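Local structure of acetaldehyde dehydrogenase (Acetylating) (Geobacillus thermoglucosidasius, 5J78) at residues D59-S64 / E182-A187; Y247-A252 / A400-V405; I312-G317 / F359-L364; N434-L439 / N454-H459. The protein probably catalyses the reversible, NAD- and coenzyme A-dependent oxidation of acetaldehyde to acetyl-CoA. One frame throughout, in Å; residues are numbered along the deposited sequence.

Interaction 1: D59-S64 / E182-A187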
loop_
_atom_site.group_PDB
_atom_site.type_symbol
_atom_site.label_atom_id
_atom_site.label_comp_id
_atom_site.label_asym_id
_atom_site.label_seq_id
_atom_site.Cartn_x
_atom_site.Cartn_y
_atom_site.Cartn_z
ATOM N N ASP A 59 -4.522 -21.495 -37.992
ATOM C CA ASP A 59 -4.583 -20.520 -39.073
ATOM C C ASP A 59 -6.009 -20.348 -39.627
ATOM O O ASP A 59 -6.386 -19.242 -40.000
ATOM C CB ASP A 59 -3.627 -20.896 -40.203
ATOM C CG ASP A 59 -2.154 -20.698 -39.823
ATOM O OD1 ASP A 59 -1.856 -20.093 -38.769
ATOM O OD2 ASP A 59 -1.291 -21.124 -40.607
ATOM N N LYS A 60 -6.797 -21.421 -39.665
ATOM C CA LYS A 60 -8.202 -21.310 -40.071
ATOM C C LYS A 60 -9.002 -20.421 -39.108
ATOM O O LYS A 60 -9.819 -19.609 -39.542
ATOM C CB LYS A 60 -8.853 -22.692 -40.154
ATOM C CG LYS A 60 -8.491 -23.461 -41.409
ATOM C CD LYS A 60 -9.058 -24.878 -41.379
ATOM C CE LYS A 60 -8.506 -25.741 -42.521
ATOM N NZ LYS A 60 -9.064 -25.396 -43.866
ATOM N N ILE A 61 -8.777 -20.591 -37.804
ATOM C CA ILE A 61 -9.416 -19.739 -36.801
ATOM C C ILE A 61 -9.035 -18.266 -37.015
ATOM O O ILE A 61 -9.906 -17.388 -37.042
ATOM C CB ILE A 61 -9.045 -20.194 -35.372
ATOM C CG1 ILE A 61 -9.650 -21.589 -35.137
ATOM C CG2 ILE A 61 -9.542 -19.161 -34.313
ATOM C CD1 ILE A 61 -9.137 -22.328 -33.938
ATOM N N VAL A 62 -7.746 -17.994 -37.197
ATOM C CA VAL A 62 -7.293 -16.602 -37.343
ATOM C C VAL A 62 -7.912 -15.961 -38.597
ATOM O O VAL A 62 -8.307 -14.777 -38.594
ATOM C CB VAL A 62 -5.758 -16.520 -37.401
ATOM C CG1 VAL A 62 -5.288 -15.114 -37.694
ATOM C CG2 VAL A 62 -5.123 -17.046 -36.061
ATOM N N GLU A 63 -7.995 -16.751 -39.662
ATOM C CA GLU A 63 -8.521 -16.281 -40.931
ATOM C C GLU A 63 -10.009 -15.924 -40.803
ATOM O O GLU A 63 -10.437 -14.880 -41.282
ATOM C CB GLU A 63 -8.324 -17.341 -42.014
ATOM C CG GLU A 63 -9.026 -17.007 -43.317
ATOM C CD GLU A 63 -8.816 -18.072 -44.362
ATOM O OE1 GLU A 63 -9.107 -19.255 -44.074
ATOM O OE2 GLU A 63 -8.341 -17.722 -45.455
ATOM N N SER A 64 -10.771 -16.794 -40.142
ATOM C CA SER A 64 -12.186 -16.562 -39.903
ATOM C C SER A 64 -12.392 -15.302 -39.067
ATOM O O SER A 64 -13.303 -14.524 -39.331
ATOM C CB SER A 64 -12.814 -17.772 -39.208
ATOM O OG SER A 64 -14.161 -17.512 -38.839
ATOM N N GLU A 182 -17.072 -15.238 -31.799
ATOM C CA GLU A 182 -18.033 -15.963 -32.634
ATOM C C GLU A 182 -17.384 -16.422 -33.932
ATOM O O GLU A 182 -17.603 -17.545 -34.370
ATOM C CB GLU A 182 -19.261 -15.091 -32.919
ATOM C CG GLU A 182 -20.138 -14.989 -31.693
ATOM C CD GLU A 182 -21.306 -14.038 -31.838
ATOM O OE1 GLU A 182 -21.451 -13.408 -32.917
ATOM O OE2 GLU A 182 -22.079 -13.934 -30.852
ATOM N N ALA A 183 -16.586 -15.551 -34.545
ATOM C CA ALA A 183 -15.808 -15.927 -35.727
ATOM C C ALA A 183 -14.844 -17.087 -35.431
ATOM O O ALA A 183 -14.662 -17.986 -36.245
ATOM C CB ALA A 183 -15.038 -14.722 -36.242
ATOM N N ALA A 184 -14.225 -17.057 -34.260
ATOM C CA ALA A 184 -13.248 -18.071 -33.912
ATOM C C ALA A 184 -13.967 -19.400 -33.665
ATOM O O ALA A 184 -13.538 -20.458 -34.133
ATOM C CB ALA A 184 -12.447 -17.643 -32.686
ATOM N N GLU A 185 -15.084 -19.332 -32.955
ATOM C CA GLU A 185 -15.887 -20.526 -32.697
ATOM C C GLU A 185 -16.364 -21.209 -33.981
ATOM O O GLU A 185 -16.297 -22.433 -34.116
ATOM C CB GLU A 185 -17.089 -20.180 -31.832
ATOM C CG GLU A 185 -16.809 -20.317 -30.359
ATOM C CD GLU A 185 -18.054 -20.199 -29.497
ATOM O OE1 GLU A 185 -19.000 -20.995 -29.695
ATOM O OE2 GLU A 185 -18.075 -19.317 -28.608
ATOM N N ARG A 186 -16.848 -20.408 -34.918
ATOM C CA ARG A 186 -17.294 -20.911 -36.213
ATOM C C ARG A 186 -16.238 -21.773 -36.898
ATOM O O ARG A 186 -16.567 -22.736 -37.587
ATOM C CB ARG A 186 -17.657 -19.744 -37.133
ATOM C CG ARG A 186 -19.137 -19.582 -37.431
ATOM C CD ARG A 186 -19.373 -18.456 -38.441
ATOM N NE ARG A 186 -19.387 -17.147 -37.786
ATOM C CZ ARG A 186 -18.665 -16.087 -38.151
ATOM N NH1 ARG A 186 -17.843 -16.120 -39.198
ATOM N NH2 ARG A 186 -18.779 -14.972 -37.456
ATOM N N ALA A 187 -14.970 -21.417 -36.729
ATOM C CA ALA A 187 -13.896 -22.176 -37.358
ATOM C C ALA A 187 -13.240 -23.200 -36.414
ATOM O O ALA A 187 -12.153 -23.693 -36.698
ATOM C CB ALA A 187 -12.855 -21.229 -37.894
HETATM O O HOH W 1 -15.872 -15.123 -40.532
#

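Interaction 2: Y247-A252 / A400-V405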
loop_
_atom_site.group_PDB
_atom_site.type_symbol
_atom_site.label_atom_id
_atom_site.label_comp_id
_atom_site.label_asym_id
_atom_site.label_seq_id
_atom_site.Cartn_x
_atom_site.Cartn_y
_atom_site.Cartn_z
ATOM N N TYR A 247 9.455 17.542 -39.307
ATOM C CA TYR A 247 10.341 18.534 -39.945
ATOM C C TYR A 247 10.098 18.566 -41.445
ATOM O O TYR A 247 10.200 17.531 -42.104
ATOM C CB TYR A 247 11.804 18.182 -39.649
ATOM C CG TYR A 247 12.867 19.072 -40.262
ATOM C CD1 TYR A 247 12.699 20.453 -40.355
ATOM C CD2 TYR A 247 14.071 18.527 -40.720
ATOM C CE1 TYR A 247 13.694 21.265 -40.914
ATOM C CE2 TYR A 247 15.064 19.328 -41.273
ATOM C CZ TYR A 247 14.870 20.697 -41.362
ATOM O OH TYR A 247 15.856 21.488 -41.907
ATOM N N ILE A 248 9.756 19.738 -41.986
ATOM C CA ILE A 248 9.712 19.909 -43.440
ATOM C C ILE A 248 10.956 20.694 -43.833
ATOM O O ILE A 248 11.073 21.886 -43.562
ATOM C CB ILE A 248 8.436 20.632 -43.949
ATOM C CG1 ILE A 248 7.173 19.968 -43.390
ATOM C CG2 ILE A 248 8.396 20.607 -45.496
ATOM C CD1 ILE A 248 5.861 20.696 -43.725
ATOM N N HIS A 249 11.893 19.989 -44.450
ATOM C CA HIS A 249 13.159 20.565 -44.889
ATOM C C HIS A 249 12.965 21.256 -46.245
ATOM O O HIS A 249 12.093 20.857 -47.022
ATOM C CB HIS A 249 14.205 19.455 -44.976
ATOM C CG HIS A 249 15.512 19.876 -45.562
ATOM N ND1 HIS A 249 15.937 19.449 -46.803
ATOM C CD2 HIS A 249 16.506 20.651 -45.066
ATOM C CE1 HIS A 249 17.126 19.964 -47.056
ATOM N NE2 HIS A 249 17.499 20.687 -46.015
ATOM N N GLU A 250 13.781 22.273 -46.532
ATOM C CA GLU A 250 13.642 23.060 -47.765
ATOM C C GLU A 250 13.669 22.196 -49.023
ATOM O O GLU A 250 13.165 22.598 -50.073
ATOM C CB GLU A 250 14.740 24.122 -47.835
ATOM C CG GLU A 250 16.070 23.625 -48.374
ATOM C CD GLU A 250 17.214 24.614 -48.148
ATOM O OE1 GLU A 250 18.285 24.431 -48.765
ATOM O OE2 GLU A 250 17.047 25.569 -47.357
ATOM N N SER A 251 14.243 21.002 -48.919
ATOM C CA SER A 251 14.330 20.100 -50.068
ATOM C C SER A 251 13.033 19.337 -50.349
ATOM O O SER A 251 12.966 18.581 -51.312
ATOM C CB SER A 251 15.462 19.090 -49.862
ATOM O OG SER A 251 15.215 18.260 -48.739
ATOM N N ALA A 252 12.011 19.519 -49.512
ATOM C CA ALA A 252 10.767 18.740 -49.640
ATOM C C ALA A 252 9.920 19.093 -50.853
ATOM O O ALA A 252 9.788 20.267 -51.203
ATOM C CB ALA A 252 9.919 18.913 -48.396
ATOM N N ALA A 400 11.663 15.349 -46.820
ATOM C CA ALA A 400 12.916 15.813 -47.402
ATOM C C ALA A 400 13.324 14.952 -48.585
ATOM O O ALA A 400 12.964 13.789 -48.651
ATOM C CB ALA A 400 14.012 15.817 -46.335
ATOM N N GLU A 401 14.052 15.533 -49.540
ATOM C CA GLU A 401 14.608 14.750 -50.646
ATOM C C GLU A 401 16.137 14.687 -50.576
ATOM O O GLU A 401 16.780 13.949 -51.322
ATOM C CB GLU A 401 14.149 15.332 -51.984
ATOM C CG GLU A 401 12.629 15.282 -52.179
ATOM C CD GLU A 401 12.066 13.864 -52.128
ATOM O OE1 GLU A 401 12.819 12.905 -52.415
ATOM O OE2 GLU A 401 10.870 13.704 -51.796
ATOM N N ASP A 402 16.704 15.455 -49.659
ATOM C CA ASP A 402 18.138 15.471 -49.431
ATOM C C ASP A 402 18.504 14.315 -48.495
ATOM O O ASP A 402 18.287 14.404 -47.287
ATOM C CB ASP A 402 18.556 16.826 -48.840
ATOM C CG ASP A 402 20.063 17.005 -48.772
ATOM O OD1 ASP A 402 20.790 16.003 -48.622
ATOM O OD2 ASP A 402 20.520 18.165 -48.847
ATOM N N GLU A 403 19.041 13.238 -49.067
ATOM C CA GLU A 403 19.395 12.026 -48.320
ATOM C C GLU A 403 20.364 12.253 -47.157
ATOM O O GLU A 403 20.261 11.588 -46.125
ATOM C CB GLU A 403 20.001 11.000 -49.270
ATOM C CG GLU A 403 20.566 9.729 -48.590
ATOM C CD GLU A 403 19.501 8.925 -47.858
ATOM O OE1 GLU A 403 18.305 9.043 -48.203
ATOM O OE2 GLU A 403 19.863 8.171 -46.934
ATOM N N LYS A 404 21.305 13.181 -47.311
ATOM C CA LYS A 404 22.313 13.390 -46.280
ATOM C C LYS A 404 21.708 14.117 -45.100
ATOM O O LYS A 404 22.068 13.861 -43.953
ATOM C CB LYS A 404 23.521 14.157 -46.836
ATOM C CG LYS A 404 24.376 13.341 -47.834
ATOM C CD LYS A 404 24.919 12.012 -47.245
ATOM C CE LYS A 404 25.505 11.089 -48.316
ATOM N NZ LYS A 404 24.936 9.709 -48.235
ATOM N N VAL A 405 20.775 15.015 -45.385
ATOM C CA VAL A 405 20.008 15.672 -44.335
ATOM C C VAL A 405 19.155 14.654 -43.557
ATOM O O VAL A 405 19.100 14.682 -42.316
ATOM C CB VAL A 405 19.117 16.763 -44.923
ATOM C CG1 VAL A 405 18.276 17.419 -43.825
ATOM C CG2 VAL A 405 20.001 17.803 -45.646
#

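Interaction 3: I312-G317 / F359-L364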
loop_
_atom_site.group_PDB
_atom_site.type_symbol
_atom_site.label_atom_id
_atom_site.label_comp_id
_atom_site.label_asym_id
_atom_site.label_seq_id
_atom_site.Cartn_x
_atom_site.Cartn_y
_atom_site.Cartn_z
ATOM N N ILE A 312 -9.336 26.051 -24.296
ATOM C CA ILE A 312 -10.081 24.805 -24.210
ATOM C C ILE A 312 -9.240 23.583 -24.585
ATOM O O ILE A 312 -9.756 22.470 -24.601
ATOM C CB ILE A 312 -11.340 24.855 -25.105
ATOM C CG1 ILE A 312 -10.975 24.974 -26.586
ATOM C CG2 ILE A 312 -12.229 26.022 -24.689
ATOM C CD1 ILE A 312 -12.062 24.475 -27.501
ATOM N N ILE A 313 -7.961 23.788 -24.890
ATOM C CA ILE A 313 -7.080 22.673 -25.220
ATOM C C ILE A 313 -6.720 21.888 -23.957
ATOM O O ILE A 313 -6.665 20.662 -23.996
ATOM C CB ILE A 313 -5.807 23.137 -25.941
ATOM C CG1 ILE A 313 -6.142 23.386 -27.408
ATOM C CG2 ILE A 313 -4.684 22.077 -25.865
ATOM C CD1 ILE A 313 -5.010 23.946 -28.218
ATOM N N MET A 314 -6.473 22.575 -22.846
ATOM C CA MET A 314 -6.353 21.868 -21.571
ATOM C C MET A 314 -7.188 22.491 -20.453
ATOM O O MET A 314 -7.414 23.708 -20.402
ATOM C CB MET A 314 -4.871 21.744 -21.155
ATOM C CG MET A 314 -4.036 22.991 -21.121
ATOM S SD MET A 314 -2.266 22.610 -21.377
ATOM C CE MET A 314 -2.074 21.135 -20.388
ATOM N N VAL A 315 -7.705 21.603 -19.605
ATOM C CA VAL A 315 -8.402 21.966 -18.381
ATOM C C VAL A 315 -7.663 21.278 -17.240
ATOM O O VAL A 315 -7.230 20.128 -17.375
ATOM C CB VAL A 315 -9.892 21.562 -18.408
ATOM C CG1 VAL A 315 -10.584 22.192 -19.609
ATOM C CG2 VAL A 315 -10.047 20.057 -18.443
ATOM N N ASN A 316 -7.538 21.982 -16.118
ATOM C CA ASN A 316 -6.445 21.746 -15.180
ATOM C C ASN A 316 -5.159 21.947 -15.969
ATOM O O ASN A 316 -5.047 22.899 -16.751
ATOM C CB ASN A 316 -6.500 20.351 -14.544
ATOM C CG ASN A 316 -7.799 20.093 -13.807
ATOM O OD1 ASN A 316 -8.467 21.025 -13.357
ATOM N ND2 ASN A 316 -8.160 18.818 -13.668
ATOM N N GLY A 317 -4.200 21.047 -15.787
ATOM C CA GLY A 317 -2.963 21.089 -16.544
ATOM C C GLY A 317 -2.842 19.843 -17.390
ATOM O O GLY A 317 -1.749 19.291 -17.540
ATOM N N PHE A 359 -0.456 24.671 -27.190
ATOM C CA PHE A 359 -0.333 24.280 -28.584
ATOM C C PHE A 359 0.879 23.365 -28.792
ATOM O O PHE A 359 0.978 22.692 -29.813
ATOM C CB PHE A 359 -0.256 25.514 -29.484
ATOM C CG PHE A 359 -1.598 26.141 -29.760
ATOM C CD1 PHE A 359 -2.425 25.623 -30.733
ATOM C CD2 PHE A 359 -2.032 27.241 -29.042
ATOM C CE1 PHE A 359 -3.676 26.194 -30.993
ATOM C CE2 PHE A 359 -3.272 27.806 -29.297
ATOM C CZ PHE A 359 -4.095 27.271 -30.272
ATOM N N SER A 360 1.786 23.324 -27.823
ATOM C CA SER A 360 2.984 22.498 -27.956
ATOM C C SER A 360 2.785 21.065 -27.439
ATOM O O SER A 360 3.633 20.216 -27.699
ATOM C CB SER A 360 4.167 23.125 -27.220
ATOM O OG SER A 360 3.967 23.066 -25.826
ATOM N N ILE A 361 1.691 20.803 -26.717
ATOM C CA ILE A 361 1.433 19.458 -26.185
ATOM C C ILE A 361 0.693 18.582 -27.197
ATOM O O ILE A 361 0.345 19.034 -28.311
ATOM C CB ILE A 361 0.632 19.504 -24.847
ATOM C CG1 ILE A 361 -0.839 19.928 -25.042
ATOM C CG2 ILE A 361 1.321 20.436 -23.864
ATOM C CD1 ILE A 361 -1.753 19.570 -23.866
ATOM N N GLU A 362 0.471 17.325 -26.804
ATOM C CA GLU A 362 -0.232 16.358 -27.626
ATOM C C GLU A 362 -1.708 16.719 -27.578
ATOM O O GLU A 362 -2.306 16.782 -26.500
ATOM C CB GLU A 362 -0.007 14.908 -27.137
ATOM C CG GLU A 362 -0.521 13.873 -28.141
ATOM C CD GLU A 362 -0.635 12.452 -27.612
ATOM O OE1 GLU A 362 -0.527 12.233 -26.386
ATOM O OE2 GLU A 362 -0.831 11.545 -28.456
ATOM N N LYS A 363 -2.310 16.929 -28.742
ATOM C CA LYS A 363 -3.658 17.502 -28.783
ATOM C C LYS A 363 -4.744 16.506 -29.188
ATOM O O LYS A 363 -5.932 16.762 -28.959
ATOM C CB LYS A 363 -3.654 18.719 -29.735
ATOM C CG LYS A 363 -2.754 19.845 -29.199
ATOM C CD LYS A 363 -2.437 20.937 -30.221
ATOM C CE LYS A 363 -1.496 20.465 -31.306
ATOM N NZ LYS A 363 -0.083 20.349 -30.841
ATOM N N LEU A 364 -4.332 15.380 -29.772
ATOM C CA LEU A 364 -5.248 14.298 -30.144
ATOM C C LEU A 364 -6.502 14.852 -30.827
ATOM O O LEU A 364 -7.628 14.468 -30.523
ATOM C CB LEU A 364 -5.633 13.464 -28.917
ATOM C CG LEU A 364 -4.578 12.458 -28.406
ATOM C CD1 LEU A 364 -5.040 11.791 -27.116
ATOM C CD2 LEU A 364 -4.255 11.399 -29.443
#

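Interaction 4: N434-L439 / N454-H459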
loop_
_atom_site.group_PDB
_atom_site.type_symbol
_atom_site.label_atom_id
_atom_site.label_comp_id
_atom_site.label_asym_id
_atom_site.label_seq_id
_atom_site.Cartn_x
_atom_site.Cartn_y
_atom_site.Cartn_z
ATOM N N ASN A 434 7.391 0.243 -43.701
ATOM C CA ASN A 434 7.559 -1.159 -43.320
ATOM C C ASN A 434 8.086 -1.352 -41.889
ATOM O O ASN A 434 9.216 -1.798 -41.685
ATOM C CB ASN A 434 8.483 -1.855 -44.314
ATOM C CG ASN A 434 7.839 -2.041 -45.662
ATOM O OD1 ASN A 434 6.674 -2.418 -45.752
ATOM N ND2 ASN A 434 8.586 -1.757 -46.724
ATOM N N VAL A 435 7.277 -0.959 -40.908
ATOM C CA VAL A 435 7.366 -1.518 -39.558
ATOM C C VAL A 435 6.179 -2.461 -39.388
ATOM O O VAL A 435 5.261 -2.426 -40.182
ATOM C CB VAL A 435 7.375 -0.412 -38.480
ATOM C CG1 VAL A 435 8.605 0.442 -38.651
ATOM C CG2 VAL A 435 6.127 0.477 -38.561
ATOM N N LYS A 436 6.189 -3.314 -38.369
ATOM C CA LYS A 436 5.128 -4.308 -38.211
ATOM C C LYS A 436 3.766 -3.645 -37.979
ATOM O O LYS A 436 3.651 -2.810 -37.094
ATOM C CB LYS A 436 5.452 -5.234 -37.044
ATOM C CG LYS A 436 6.640 -6.126 -37.295
ATOM C CD LYS A 436 6.316 -7.181 -38.367
ATOM C CE LYS A 436 7.486 -8.120 -38.615
ATOM N NZ LYS A 436 7.229 -8.994 -39.789
ATOM N N PRO A 437 2.732 -4.009 -38.767
ATOM C CA PRO A 437 1.401 -3.456 -38.466
ATOM C C PRO A 437 0.959 -3.698 -37.015
ATOM O O PRO A 437 0.939 -4.844 -36.534
ATOM C CB PRO A 437 0.470 -4.192 -39.441
ATOM C CG PRO A 437 1.370 -4.532 -40.619
ATOM C CD PRO A 437 2.733 -4.832 -39.991
ATOM N N SER A 438 0.608 -2.621 -36.317
ATOM C CA SER A 438 0.287 -2.729 -34.899
ATOM C C SER A 438 -0.468 -1.496 -34.424
ATOM O O SER A 438 -0.280 -0.396 -34.962
ATOM C CB SER A 438 1.584 -2.909 -34.079
ATOM O OG SER A 438 1.351 -2.960 -32.674
ATOM N N LEU A 439 -1.291 -1.682 -33.395
ATOM C CA LEU A 439 -1.887 -0.559 -32.671
ATOM C C LEU A 439 -1.386 -0.481 -31.223
ATOM O O LEU A 439 -1.998 0.169 -30.377
ATOM C CB LEU A 439 -3.427 -0.673 -32.729
ATOM C CG LEU A 439 -3.948 -0.514 -34.164
ATOM C CD1 LEU A 439 -5.439 -0.793 -34.318
ATOM C CD2 LEU A 439 -3.632 0.868 -34.680
ATOM N N ASN A 454 6.858 -2.201 -32.553
ATOM C CA ASN A 454 5.442 -2.386 -32.796
ATOM C C ASN A 454 5.145 -3.811 -32.332
ATOM O O ASN A 454 5.702 -4.779 -32.861
ATOM C CB ASN A 454 5.082 -2.187 -34.281
ATOM C CG ASN A 454 5.061 -0.722 -34.698
ATOM O OD1 ASN A 454 5.752 0.106 -34.117
ATOM N ND2 ASN A 454 4.244 -0.397 -35.709
ATOM N N VAL A 455 4.292 -3.931 -31.320
ATOM C CA VAL A 455 3.958 -5.218 -30.743
ATOM C C VAL A 455 3.157 -6.044 -31.730
ATOM O O VAL A 455 2.246 -5.530 -32.378
ATOM C CB VAL A 455 3.162 -5.048 -29.429
ATOM C CG1 VAL A 455 2.667 -6.403 -28.899
ATOM C CG2 VAL A 455 4.025 -4.334 -28.395
ATOM N N THR A 456 3.494 -7.327 -31.816
ATOM C CA THR A 456 2.919 -8.207 -32.819
ATOM C C THR A 456 2.971 -9.650 -32.279
ATOM O O THR A 456 3.210 -9.864 -31.073
ATOM C CB THR A 456 3.647 -8.032 -34.202
ATOM O OG1 THR A 456 3.061 -8.892 -35.180
ATOM C CG2 THR A 456 5.138 -8.325 -34.107
ATOM N N VAL A 457 2.689 -10.638 -33.127
ATOM C CA VAL A 457 2.521 -12.028 -32.649
ATOM C C VAL A 457 3.777 -12.638 -31.947
ATOM O O VAL A 457 3.654 -13.464 -31.037
ATOM C CB VAL A 457 2.100 -12.943 -33.822
ATOM C CG1 VAL A 457 3.208 -13.052 -34.866
ATOM C CG2 VAL A 457 1.677 -14.312 -33.331
ATOM N N THR A 458 4.968 -12.209 -32.344
ATOM C CA THR A 458 6.189 -12.749 -31.787
ATOM C C THR A 458 6.399 -12.283 -30.342
ATOM O O THR A 458 7.218 -12.847 -29.623
ATOM C CB THR A 458 7.393 -12.374 -32.642
ATOM O OG1 THR A 458 7.474 -10.945 -32.791
ATOM C CG2 THR A 458 7.250 -13.010 -34.020
ATOM N N HIS A 459 5.646 -11.277 -29.904
ATOM C CA HIS A 459 5.718 -10.842 -28.508
ATOM C C HIS A 459 4.827 -11.690 -27.593
ATOM O O HIS A 459 4.922 -11.586 -26.361
ATOM C CB HIS A 459 5.356 -9.353 -28.393
ATOM C CG HIS A 459 6.316 -8.456 -29.110
ATOM N ND1 HIS A 459 6.067 -7.950 -30.368
ATOM C CD2 HIS A 459 7.559 -8.031 -28.773
ATOM C CE1 HIS A 459 7.098 -7.229 -30.764
ATOM N NE2 HIS A 459 8.016 -7.253 -29.811
HETATM O O HOH W 2 1.896 -7.195 -36.974
#

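Interaction 1: D59-S64 / E182-A187
The guanidinium of R186 lies flat over the backbone of its own helix, with A183 CA 3.5 Å from one face toward the rim, while S64 OG approaches it obliquely, 4.0 Å from R186 NH1. At the edge of the group, in its plane, a water takes the R186 NH1 proton at 2.6 Å and gives one of its own to S64 O, bridging the two helices. S64 also makes the direct polar link: with OG anti to the backbone N (chi1 174°), its hydroxyl donates to A183 O at 2.7 Å, arriving 39° above the carbonyl plane; within its own helix that oxygen also receives a weak bond from A187 N. An alanine in place of S64 would probably cost A183 O its hydroxyl donor and the helices this direct polar link, leaving the water to bridge them. Packing completes the contact: S64 CB meets A187 CB, and I61 CG2 touches A184 CB at 3.7 Å. Small residues let the axes approach to 7.8 Å at 141°, a roughly antiparallel, obliquely crossing helix pair in which helix 170-186 is the connection of the beta-alpha-beta crossover between strands 160-165 and 194-196.

Interaction 2: Y247-A252 / A400-V405
S251 OG faces two successive backbone amides of 400-405: E401 N donates to it at 3.1 Å with an N-H...O angle of 153°, and D402 N adds a weak bond at 3.3 Å. The motif is a type I beta turn, H249 to A252, leaving strand 244-248 and meeting the N-terminus of helix 403-410, whose N-cap is D402. Strands 244-248 and 395-399 are parallel neighbours in the seven-stranded sheet, so the contact joins the loops at the ends of adjacent strands. The S251 hydroxyl sits between the backbone N and the carbonyl carbon (chi1 63°), which turns it across to the amides. It also lies close to H249 ND1, at a separation too short to be trusted in detail. D402 OD1 in turn caps the helix with weak bonds from K404 N and V405 N. Outward from this polar core, A400 CB packs against H249 CB at 3.9 Å, and the stem of E401 rests on S251 O. The imidazole of H249 is sandwiched between side chains, E250 CG on one face and V405 on the other, with Y247 OH in plane at its edge. Further out, Y247 OH bonds D282. The V405 contact is a CH-pi interaction, CG1 standing 4.0 Å from the H249 ring centroid and only 12° off the ring normal.

Interaction 3: I312-G317 / F359-L364
F359 opens the contact by offering one face of its ring to I313: CD1 of I313 stands 3.9 Å from the ring centroid, 16° off the normal, a CH-pi contact displaced toward the rim and nearest F359 CE1. The two side chains meet at about a right angle, the isoleucine pointing its end methyl onto the phenyl face. Although the first bond of the F359 side chain leads away, the ring is carried back toward I313. Its surroundings are apolar too, with V309, A310 and I367 close by. Two residues on, I361 points its side chain at the same segment, 312-317. CG1 lies between the backbone N and the carbonyl carbon (chi1 71°), and the terminal CD1 reaches M314 CE at 3.8 Å and, more loosely, I313 CG2 at 4.3 Å. E362 points away from 312-317, its carboxylate close to the modified Cys273. K363 then sends its aliphatic CD past I313 CD1, at 4.4 Å, and folds its amine back onto its own loop: NZ donates to F359 O at 2.8 Å and to I361 O at 2.9 Å, the latter almost in line with the carbonyl bond. Q277 O is a third acceptor. Three carbonyls round one amine would suit an ammonium ion, which probably fixes the loop's curve. The chemistry is thus divided: apolar methyls and a ring face pack I313 and M314, following helix 303-313, on the loop leading into strand 367-373 of the parallel sheet, while the bonds of the lysine amine shape the loop itself.

Interaction 4: N434-L439 / N454-H459
N454 ND2 donates to K436 O at 2.8 Å, with an N-H...O angle of 148° and the nitrogen 20° out of the carbonyl plane, while V435 CG2 packs against the same ND2 at 3.5 Å. Beside it S438 CB meets N454 CB, and S438 OG, anti to its backbone N (chi1 177°), lies 2.7 Å from V455 O, a probable hydrogen bond whose proton is not settled. K436 CG also brushes T456 CG2, and a water donates to P437 O at 2.6 Å and bonds T456 OG1 at 2.7 Å. In the next shell the amide of N454 is held from both ends: R417 bonds its OD1, and G428 O takes a further proton from ND2. A leucine in place of N454 would probably leave K436 O and G428 O without their shared donor and R417 without this acceptor. T440 N donates to S438 OG, and T456 is fixed by the following 3-10 turn, where T456 N donates to H459 ND1 at 3.0 Å and H459 N returns a bond to T456 O. P437 and S438 press on helices 89-107 and 143-156. These are two irregular passes between helix 424-428 and strand 461-468, tied together near S438 and N454 just before the chain enters strand 461-468, which pairs antiparallel with 124-138 in the mixed sheet.

In the fold
Interactions 1 and 2 lie on opposite sides of the chain's centre, their centres 46 Å apart, one joining helices beside the mixed sheet and the other joining loops of the parallel sheet. Interaction 3 is nested along the chain inside the loop closed by interaction 2, with nearest atoms about 13 Å apart, and belongs to the same parallel-sheet half. Interaction 4 falls between the halves, its nearest atoms about 8 Å from interaction 1 and about 11 Å from interaction 3. The modified Cys273, in a sequence context consistent with the nucleophilic cysteine of aldehyde dehydrogenases, lies close to E362, so the loop of interaction 3 probably runs beside the active site.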